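PDB 6MLT: hemolysin-related protein from Vibrio cholerae serotype O1, which probably acts as a secreted adhesin of the biofilm matrix, binding carbohydrate and metal ions through a beta-propeller and a beta-prism lectin domain. Local coordinates for residues A[70-75]-A[91-96]; A[279-284]-A[440-445]; A[486-491]-A[503-508]. All coordinates share one frame; numbering follows the deposited sequence.

Contact 1: residues A[70-75]-A[91-96]; sequences GGYIRA and GVIADA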
loop_
_atom_site.group_PDB
_atom_site.type_symbol
_atom_site.label_atom_id
_atom_site.label_comp_id
_atom_site.label_asym_id
_atom_site.label_seq_id
_atom_site.Cartn_x
_atom_site.Cartn_y
_atom_site.Cartn_z
ATOM N N GLY A 70 29.901 -2.426 -9.162
ATOM C CA GLY A 70 29.541 -3.656 -8.488
ATOM C C GLY A 70 30.042 -3.708 -7.053
ATOM O O GLY A 70 31.007 -3.048 -6.673
ATOM N N GLY A 71 29.357 -4.519 -6.244
ATOM C CA GLY A 71 29.719 -4.717 -4.854
ATOM C C GLY A 71 29.348 -6.112 -4.396
ATOM O O GLY A 71 28.769 -6.896 -5.150
ATOM N N TYR A 72 29.678 -6.423 -3.140
ATOM C CA TYR A 72 29.438 -7.748 -2.579
ATOM C C TYR A 72 28.126 -7.765 -1.813
ATOM O O TYR A 72 27.857 -6.864 -1.017
ATOM C CB TYR A 72 30.580 -8.179 -1.654
ATOM C CG TYR A 72 31.840 -8.532 -2.405
ATOM C CD1 TYR A 72 31.941 -9.730 -3.100
ATOM C CD2 TYR A 72 32.922 -7.658 -2.441
ATOM C CE1 TYR A 72 33.086 -10.051 -3.806
ATOM C CE2 TYR A 72 34.077 -7.976 -3.145
ATOM C CZ TYR A 72 34.150 -9.170 -3.823
ATOM O OH TYR A 72 35.287 -9.485 -4.523
ATOM N N ILE A 73 27.323 -8.800 -2.046
ATOM C CA ILE A 73 26.144 -9.040 -1.222
ATOM C C ILE A 73 26.588 -9.585 0.124
ATOM O O ILE A 73 27.382 -10.532 0.193
ATOM C CB ILE A 73 25.185 -10.022 -1.910
ATOM C CG1 ILE A 73 24.804 -9.520 -3.303
ATOM C CG2 ILE A 73 23.935 -10.228 -1.060
ATOM C CD1 ILE A 73 24.027 -10.553 -4.134
ATOM N N ARG A 74 26.072 -8.996 1.199
ATOM C CA ARG A 74 26.386 -9.429 2.551
ATOM C C ARG A 74 25.102 -9.581 3.350
ATOM O O ARG A 74 24.198 -8.747 3.249
ATOM C CB ARG A 74 27.301 -8.433 3.267
ATOM C CG ARG A 74 28.634 -8.169 2.589
ATOM C CD ARG A 74 29.532 -7.360 3.527
ATOM N NE ARG A 74 30.751 -6.848 2.897
ATOM C CZ ARG A 74 31.968 -7.364 3.045
ATOM N NH1 ARG A 74 32.167 -8.448 3.784
ATOM N NH2 ARG A 74 33.002 -6.794 2.441
ATOM N N ALA A 75 25.035 -10.638 4.152
ATOM C CA ALA A 75 23.917 -10.880 5.052
ATOM C C ALA A 75 24.362 -10.629 6.487
ATOM O O ALA A 75 25.342 -11.225 6.950
ATOM C CB ALA A 75 23.392 -12.309 4.906
ATOM N N GLY A 91 32.273 -14.844 -2.681
ATOM C CA GLY A 91 31.382 -13.694 -2.706
ATOM C C GLY A 91 30.632 -13.575 -4.018
ATOM O O GLY A 91 31.073 -14.039 -5.067
ATOM N N VAL A 92 29.470 -12.934 -3.953
ATOM C CA VAL A 92 28.616 -12.718 -5.115
ATOM C C VAL A 92 28.545 -11.224 -5.386
ATOM O O VAL A 92 28.210 -10.438 -4.491
ATOM C CB VAL A 92 27.210 -13.301 -4.898
ATOM C CG1 VAL A 92 26.299 -12.979 -6.084
ATOM C CG2 VAL A 92 27.300 -14.812 -4.680
ATOM N N ILE A 93 28.854 -10.836 -6.620
ATOM C CA ILE A 93 28.824 -9.436 -7.032
ATOM C C ILE A 93 27.420 -9.078 -7.506
ATOM O O ILE A 93 26.816 -9.790 -8.319
ATOM C CB ILE A 93 29.865 -9.164 -8.136
ATOM C CG1 ILE A 93 31.285 -9.449 -7.628
ATOM C CG2 ILE A 93 29.757 -7.721 -8.638
ATOM C CD1 ILE A 93 31.731 -8.537 -6.511
ATOM N N ALA A 94 26.896 -7.976 -6.984
ATOM C CA ALA A 94 25.660 -7.381 -7.461
ATOM C C ALA A 94 25.887 -5.889 -7.639
ATOM O O ALA A 94 26.824 -5.314 -7.079
ATOM C CB ALA A 94 24.502 -7.618 -6.488
ATOM N N ASP A 95 25.027 -5.250 -8.426
ATOM C CA ASP A 95 25.125 -3.804 -8.525
ATOM C C ASP A 95 24.908 -3.187 -7.147
ATOM O O ASP A 95 24.061 -3.637 -6.371
ATOM C CB ASP A 95 24.117 -3.244 -9.516
ATOM C CG ASP A 95 24.463 -1.824 -9.926
ATOM O OD1 ASP A 95 25.337 -1.661 -10.802
ATOM O OD2 ASP A 95 23.899 -0.876 -9.340
ATOM N N ALA A 96 25.712 -2.179 -6.828
ATOM C CA ALA A 96 25.691 -1.570 -5.505
ATOM C C ALA A 96 24.688 -0.432 -5.387
ATOM O O ALA A 96 24.501 0.095 -4.287
ATOM C CB ALA A 96 27.091 -1.060 -5.140
HETATM O O HOH W 1 27.352 -0.986 -9.012
HETATM O O HOH W 2 28.447 -12.592 -1.408
#

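Contact 2: residues A[279-284]-A[440-445]; sequences VSSFLG and QSHMGI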
loop_
_atom_site.group_PDB
_atom_site.type_symbol
_atom_site.label_atom_id
_atom_site.label_comp_id
_atom_site.label_asym_id
_atom_site.label_seq_id
_atom_site.Cartn_x
_atom_site.Cartn_y
_atom_site.Cartn_z
ATOM N N VAL A 279 3.699 6.653 0.132
ATOM C CA VAL A 279 2.287 7.020 0.115
ATOM C C VAL A 279 1.623 6.339 1.301
ATOM O O VAL A 279 1.682 5.109 1.424
ATOM C CB VAL A 279 1.607 6.602 -1.201
ATOM C CG1 VAL A 279 0.147 7.049 -1.220
ATOM C CG2 VAL A 279 2.382 7.156 -2.399
ATOM N N SER A 280 1.000 7.116 2.176
ATOM C CA SER A 280 0.498 6.514 3.408
ATOM C C SER A 280 -0.466 7.468 4.102
ATOM O O SER A 280 -0.780 8.553 3.601
ATOM C CB SER A 280 1.654 6.141 4.333
ATOM O OG SER A 280 1.235 5.171 5.267
ATOM N N SER A 281 -0.954 7.027 5.260
ATOM C CA SER A 281 -1.806 7.842 6.127
ATOM C C SER A 281 -0.904 8.791 6.910
ATOM O O SER A 281 -0.492 8.521 8.039
ATOM C CB SER A 281 -2.630 6.960 7.060
ATOM O OG SER A 281 -3.454 6.069 6.334
ATOM N N PHE A 282 -0.581 9.920 6.275
ATOM C CA PHE A 282 0.312 10.921 6.843
ATOM C C PHE A 282 -0.421 12.099 7.468
ATOM O O PHE A 282 0.139 12.771 8.340
ATOM C CB PHE A 282 1.232 11.499 5.762
ATOM C CG PHE A 282 2.273 10.552 5.239
ATOM C CD1 PHE A 282 3.246 10.039 6.073
ATOM C CD2 PHE A 282 2.326 10.243 3.888
ATOM C CE1 PHE A 282 4.230 9.198 5.581
ATOM C CE2 PHE A 282 3.313 9.401 3.392
ATOM C CZ PHE A 282 4.264 8.886 4.243
ATOM N N LEU A 283 -1.625 12.397 6.994
ATOM C CA LEU A 283 -2.339 13.608 7.366
ATOM C C LEU A 283 -3.426 13.355 8.400
ATOM O O LEU A 283 -4.056 14.308 8.865
ATOM C CB LEU A 283 -2.954 14.249 6.118
ATOM C CG LEU A 283 -2.005 14.418 4.927
ATOM C CD1 LEU A 283 -2.712 15.169 3.799
ATOM C CD2 LEU A 283 -0.744 15.143 5.351
ATOM N N GLY A 284 -3.645 12.105 8.774
ATOM C CA GLY A 284 -4.663 11.758 9.745
ATOM C C GLY A 284 -4.771 10.254 9.819
ATOM O O GLY A 284 -4.196 9.523 9.009
ATOM N N GLN A 440 -10.216 9.996 1.322
ATOM C CA GLN A 440 -8.758 9.900 1.380
ATOM C C GLN A 440 -8.135 11.186 1.915
ATOM O O GLN A 440 -6.988 11.511 1.589
ATOM C CB GLN A 440 -8.179 9.562 0.007
ATOM C CG GLN A 440 -8.885 8.417 -0.714
ATOM C CD GLN A 440 -8.756 7.071 -0.009
ATOM O OE1 GLN A 440 -8.110 6.951 1.032
ATOM N NE2 GLN A 440 -9.374 6.047 -0.586
ATOM N N SER A 441 -8.865 11.919 2.759
ATOM C CA SER A 441 -8.328 13.154 3.318
ATOM C C SER A 441 -7.135 12.903 4.230
ATOM O O SER A 441 -6.395 13.842 4.538
ATOM C CB SER A 441 -9.418 13.899 4.091
ATOM O OG SER A 441 -9.832 13.146 5.216
ATOM N N HIS A 442 -6.940 11.665 4.675
ATOM C CA HIS A 442 -5.819 11.302 5.532
ATOM C C HIS A 442 -4.563 10.917 4.750
ATOM O O HIS A 442 -3.485 10.813 5.350
ATOM C CB HIS A 442 -6.224 10.133 6.435
ATOM C CG HIS A 442 -6.586 8.891 5.678
ATOM N ND1 HIS A 442 -7.790 8.740 5.024
ATOM C CD2 HIS A 442 -5.890 7.751 5.454
ATOM C CE1 HIS A 442 -7.824 7.557 4.437
ATOM N NE2 HIS A 442 -6.681 6.938 4.680
ATOM N N MET A 443 -4.678 10.705 3.443
ATOM C CA MET A 443 -3.575 10.207 2.633
ATOM C C MET A 443 -2.626 11.332 2.235
ATOM O O MET A 443 -3.038 12.473 1.984
ATOM C CB MET A 443 -4.100 9.529 1.366
ATOM C CG MET A 443 -4.893 8.250 1.617
ATOM S SD MET A 443 -3.918 6.985 2.437
ATOM C CE MET A 443 -2.697 6.639 1.165
ATOM N N GLY A 444 -1.342 10.988 2.157
ATOM C CA GLY A 444 -0.337 11.913 1.683
ATOM C C GLY A 444 0.650 11.211 0.773
ATOM O O GLY A 444 0.828 9.990 0.827
ATOM N N ILE A 445 1.282 12.015 -0.076
ATOM C CA ILE A 445 2.354 11.579 -0.963
ATOM C C ILE A 445 3.577 12.416 -0.620
ATOM O O ILE A 445 3.531 13.648 -0.707
ATOM C CB ILE A 445 1.977 11.761 -2.440
ATOM C CG1 ILE A 445 0.745 10.928 -2.785
ATOM C CG2 ILE A 445 3.136 11.392 -3.343
ATOM C CD1 ILE A 445 -0.055 11.499 -3.942
#

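Contact 3: residues A[486-491]-A[503-508]; sequences DGIDEV and DGQTGR. With NA (sodium ion), chain H.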
loop_
_atom_site.group_PDB
_atom_site.type_symbol
_atom_site.label_atom_id
_atom_site.label_comp_id
_atom_site.label_asym_id
_atom_site.label_seq_id
_atom_site.Cartn_x
_atom_site.Cartn_y
_atom_site.Cartn_z
ATOM N N ASP A 486 0.114 6.656 17.164
ATOM C CA ASP A 486 -1.190 7.302 17.079
ATOM C C ASP A 486 -1.934 6.957 15.796
ATOM O O ASP A 486 -2.983 7.545 15.520
ATOM C CB ASP A 486 -1.046 8.822 17.210
ATOM C CG ASP A 486 -0.340 9.469 16.019
ATOM O OD1 ASP A 486 0.233 8.754 15.166
ATOM O OD2 ASP A 486 -0.363 10.719 15.944
ATOM N N GLY A 487 -1.426 6.015 15.011
ATOM C CA GLY A 487 -2.078 5.621 13.779
ATOM C C GLY A 487 -1.714 6.449 12.566
ATOM O O GLY A 487 -2.183 6.137 11.462
ATOM N N ILE A 488 -0.890 7.484 12.733
ATOM C CA ILE A 488 -0.460 8.358 11.645
ATOM C C ILE A 488 1.030 8.137 11.416
ATOM O O ILE A 488 1.824 8.211 12.359
ATOM C CB ILE A 488 -0.753 9.836 11.965
ATOM C CG1 ILE A 488 -2.237 10.013 12.313
ATOM C CG2 ILE A 488 -0.352 10.730 10.785
ATOM C CD1 ILE A 488 -2.618 11.430 12.720
ATOM N N ASP A 489 1.411 7.871 10.168
ATOM C CA ASP A 489 2.809 7.609 9.854
ATOM C C ASP A 489 3.627 8.892 9.941
ATOM O O ASP A 489 3.166 9.972 9.559
ATOM C CB ASP A 489 2.951 7.018 8.450
ATOM C CG ASP A 489 2.656 5.516 8.394
ATOM O OD1 ASP A 489 2.365 4.904 9.444
ATOM O OD2 ASP A 489 2.724 4.948 7.279
ATOM N N GLU A 490 4.840 8.758 10.472
ATOM C CA GLU A 490 5.903 9.731 10.302
ATOM C C GLU A 490 6.689 9.407 9.026
ATOM O O GLU A 490 6.558 8.329 8.439
ATOM C CB GLU A 490 6.826 9.737 11.527
ATOM C CG GLU A 490 6.251 10.438 12.765
ATOM C CD GLU A 490 5.164 9.642 13.491
ATOM O OE1 GLU A 490 5.418 8.478 13.873
ATOM O OE2 GLU A 490 4.051 10.186 13.685
ATOM N N VAL A 491 7.508 10.366 8.596
ATOM C CA VAL A 491 8.329 10.250 7.398
ATOM C C VAL A 491 9.784 10.069 7.808
ATOM O O VAL A 491 10.296 10.788 8.676
ATOM C CB VAL A 491 8.191 11.492 6.495
ATOM C CG1 VAL A 491 8.907 11.261 5.163
ATOM C CG2 VAL A 491 6.729 11.844 6.279
ATOM N N ASP A 503 7.313 14.749 11.187
ATOM C CA ASP A 503 5.895 14.603 11.475
ATOM C C ASP A 503 5.111 14.570 10.167
ATOM O O ASP A 503 5.338 15.388 9.271
ATOM C CB ASP A 503 5.432 15.759 12.357
ATOM C CG ASP A 503 3.949 15.709 12.657
ATOM O OD1 ASP A 503 3.507 14.769 13.348
ATOM O OD2 ASP A 503 3.228 16.618 12.200
ATOM N N GLY A 504 4.195 13.609 10.055
ATOM C CA GLY A 504 3.451 13.452 8.814
ATOM C C GLY A 504 2.593 14.654 8.480
ATOM O O GLY A 504 2.481 15.043 7.315
ATOM N N GLN A 505 1.968 15.255 9.494
ATOM C CA GLN A 505 1.007 16.320 9.243
ATOM C C GLN A 505 1.669 17.667 8.977
ATOM O O GLN A 505 1.098 18.496 8.257
ATOM C CB GLN A 505 0.054 16.448 10.431
ATOM C CG GLN A 505 -0.946 15.313 10.545
ATOM C CD GLN A 505 -1.826 15.427 11.776
ATOM O OE1 GLN A 505 -2.951 15.918 11.705
ATOM N NE2 GLN A 505 -1.322 14.960 12.907
ATOM N N THR A 506 2.856 17.905 9.539
ATOM C CA THR A 506 3.458 19.233 9.539
ATOM C C THR A 506 4.901 19.280 9.063
ATOM O O THR A 506 5.403 20.379 8.807
ATOM C CB THR A 506 3.429 19.837 10.949
ATOM O OG1 THR A 506 4.339 19.108 11.784
ATOM C CG2 THR A 506 2.017 19.799 11.535
ATOM N N GLY A 507 5.592 18.149 8.971
ATOM C CA GLY A 507 6.996 18.149 8.635
ATOM C C GLY A 507 7.926 18.476 9.785
ATOM O O GLY A 507 9.147 18.460 9.591
ATOM N N ARG A 508 7.399 18.750 10.976
ATOM C CA ARG A 508 8.254 19.059 12.117
ATOM C C ARG A 508 9.279 17.948 12.329
ATOM O O ARG A 508 8.943 16.759 12.290
ATOM C CB ARG A 508 7.405 19.240 13.376
ATOM C CG ARG A 508 8.201 19.660 14.605
ATOM C CD ARG A 508 7.311 19.801 15.844
ATOM N NE ARG A 508 7.039 18.514 16.480
ATOM C CZ ARG A 508 7.890 17.882 17.284
ATOM N NH1 ARG A 508 9.079 18.413 17.552
ATOM N NH2 ARG A 508 7.554 16.715 17.820
HETATM NA NA NA H . 2.613 8.548 14.409
HETATM O O HOH W 3 2.898 11.560 11.684
HETATM O O HOH W 4 3.919 12.676 14.898
#

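Contact 1: residues A[70-75]-A[91-96]
Tyr72 and Ile93 meet on one face of an antiparallel β-ladder, the pairing of strand 71-76 with the short strand 93-94 in a sheet of the β-propeller. As direct cross-strand neighbours in a non-hydrogen-bonded pair, they put both side chains on the same face. Ile93 CD1 then lies over one face of the Tyr72 ring, 3.6 Å from the ring centroid and 21° off the ring normal, which meets the criteria for a CH-pi contact. The methyl is displaced toward the rim, where Ile93 CD1 comes to 3.4 Å from Tyr72 CE1. Both torsions of Ile93 contribute: CG1 stands beside the backbone N, and chi2 of -64° bends CD1 over toward the tyrosine. Outside the pair, the Tyr72 ring also stacks with His25 and meets Phe24 edge-to-face, so an aromatic cluster continues from this face.

Ile73 serves a separate apolar patch. Its CG1 reaches Ala94 CB at 3.7 Å, while CD1 touches Val92 CG1 at 3.9 Å; the Ile73 and Val92 side chains run side by side and point the same way. Leu126 of the neighbouring strand 122-126 touches both of them, which joins this patch to the adjacent sheet.

The backbone fixes the register that brings these groups together. Gly71 and Ala94 form a hydrogen-bonded pair with reciprocal N-H...O bonds, both 2.8 Å from N to O, and Ile73 N donates to Val92 O in a straighter bond with a 169° angle at the hydrogen.

A water lies near each end of the ladder. One accepts from both Gly70 N and Ala96 N and donates only weakly to Asp95 OD1, whose stronger partner is Arg97. The other accepts from Val92 N and donates to Ile73 O, at 2.8 Å from each atom.

Contact 2: residues A[279-284]-A[440-445]
Val279 straddles two residues of the facing strand. Its CG1 touches Met443 CE at 3.7 Å, the two side chains crossing at about a right angle, whereas on the other branch CG2 is nearest Ile445 CG1, the valine and isoleucine side chains lying side by side and pointing the same way. Met443 gets its methyl there by bending at both chi2 and chi3, a hook that also carries its sulfur past Ser280 O. Ser280 pairs with Gly444 through two backbone bonds. Gly444 N donates to Ser280 O at 2.9 Å, and the return bond from Ser280 N to Gly444 O is longer, 3.2 Å.

This ladder is the junction of strands 277-279 and 443-448 in one propeller blade, whose chain is interrupted between them by the β-prism strands; residues far apart in sequence therefore complete a single sheet.

At Ser281, the centre of an inverse gamma turn, OG approaches the edge of the His442 ring, 3.1 Å from CD2. The imidazole ND1 is hydrogen-bonded to Ser289. Phe282 presents its own ring edge to Gly444 O, with CD2 at 3.4 Å, while Ser280 CB covers one ring face. Leu283 N donates to His442 O at 2.9 Å, and its CD1 rests 3.3 Å from Met443 O. Gly284 O, buried with no polar partner in the model, abuts His442 CB at 3.3 Å.

Contact 3: residues A[486-491]-A[503-508]
The carboxamide of Gln505 meets Ile488 CD1, which is nearest to NE2 at 3.8 Å; the two side chains cross at about a right angle. The other flat groups are carboxylates: sodium joins those of Asp486 and Glu490, and water joins those of Glu490 and Asp503. Glu490 meets the sodium ion with both oxygens but unequally, OE2 at 2.3 Å and OE1 at a long 2.9 Å. A bend at chi2 (74°) turns this carboxylate back toward the ion. Asp486 OD1 also binds the metal and accepts from Ile488 N, 51° out of the carboxylate plane, closing an Asx turn. Ile488 O coordinates the sodium ion at 2.2 Å. Asp482 and Thr484 complete the site. This alternation of ligands in the loop that leads into strand 490-494, whose first residue is the ligand Glu490, resembles the metal loops of FG-GAP-like propeller repeats.

Across the contact no direct hydrogen bond forms. One water accepts from Gly504 N and donates to both Asp489 O and Glu490 OE2. A second donates to Glu490 OE2 and, at 2.6 Å, to Asp503 OD1. The opposite oxygen, Asp503 OD2, accepts from Thr506 OG1 on its anti side at 2.8 Å, with weak additional bonds from the N-H groups of Gln505 and Thr506, so the turn holds this carboxylate in place.

Glu490 OE2 and Asp503 OD1 are like charges 4.6 Å apart. The water donating to both probably eases their repulsion, and sodium probably offsets the glutamate charge, so that solvent rather than direct hydrogen bonding links the metal loop to the 503-508 turn.

Overall arrangement
Contacts 2 and 3 are neighbours, their centres 9 Å apart, and join two propeller blades. Ser281 O and Asp489 N lie 2.9 Å apart, a probable backbone hydrogen bond between them, and Ser280 OG probably bonds the Asp489 carboxylate, which also forms a salt bridge with Arg609. Through this seam the place where the β-prism leaves the propeller sits close to a metal loop: the Phe282 side chain is about 8 Å from a bound sodium ion. Contact 1 is remote, its nearest atoms about 22 Å from contact 2 and about 21 Å from contact 3. The side chain of its Ile73 is about 11 Å from that of Asp56, a calcium ligand.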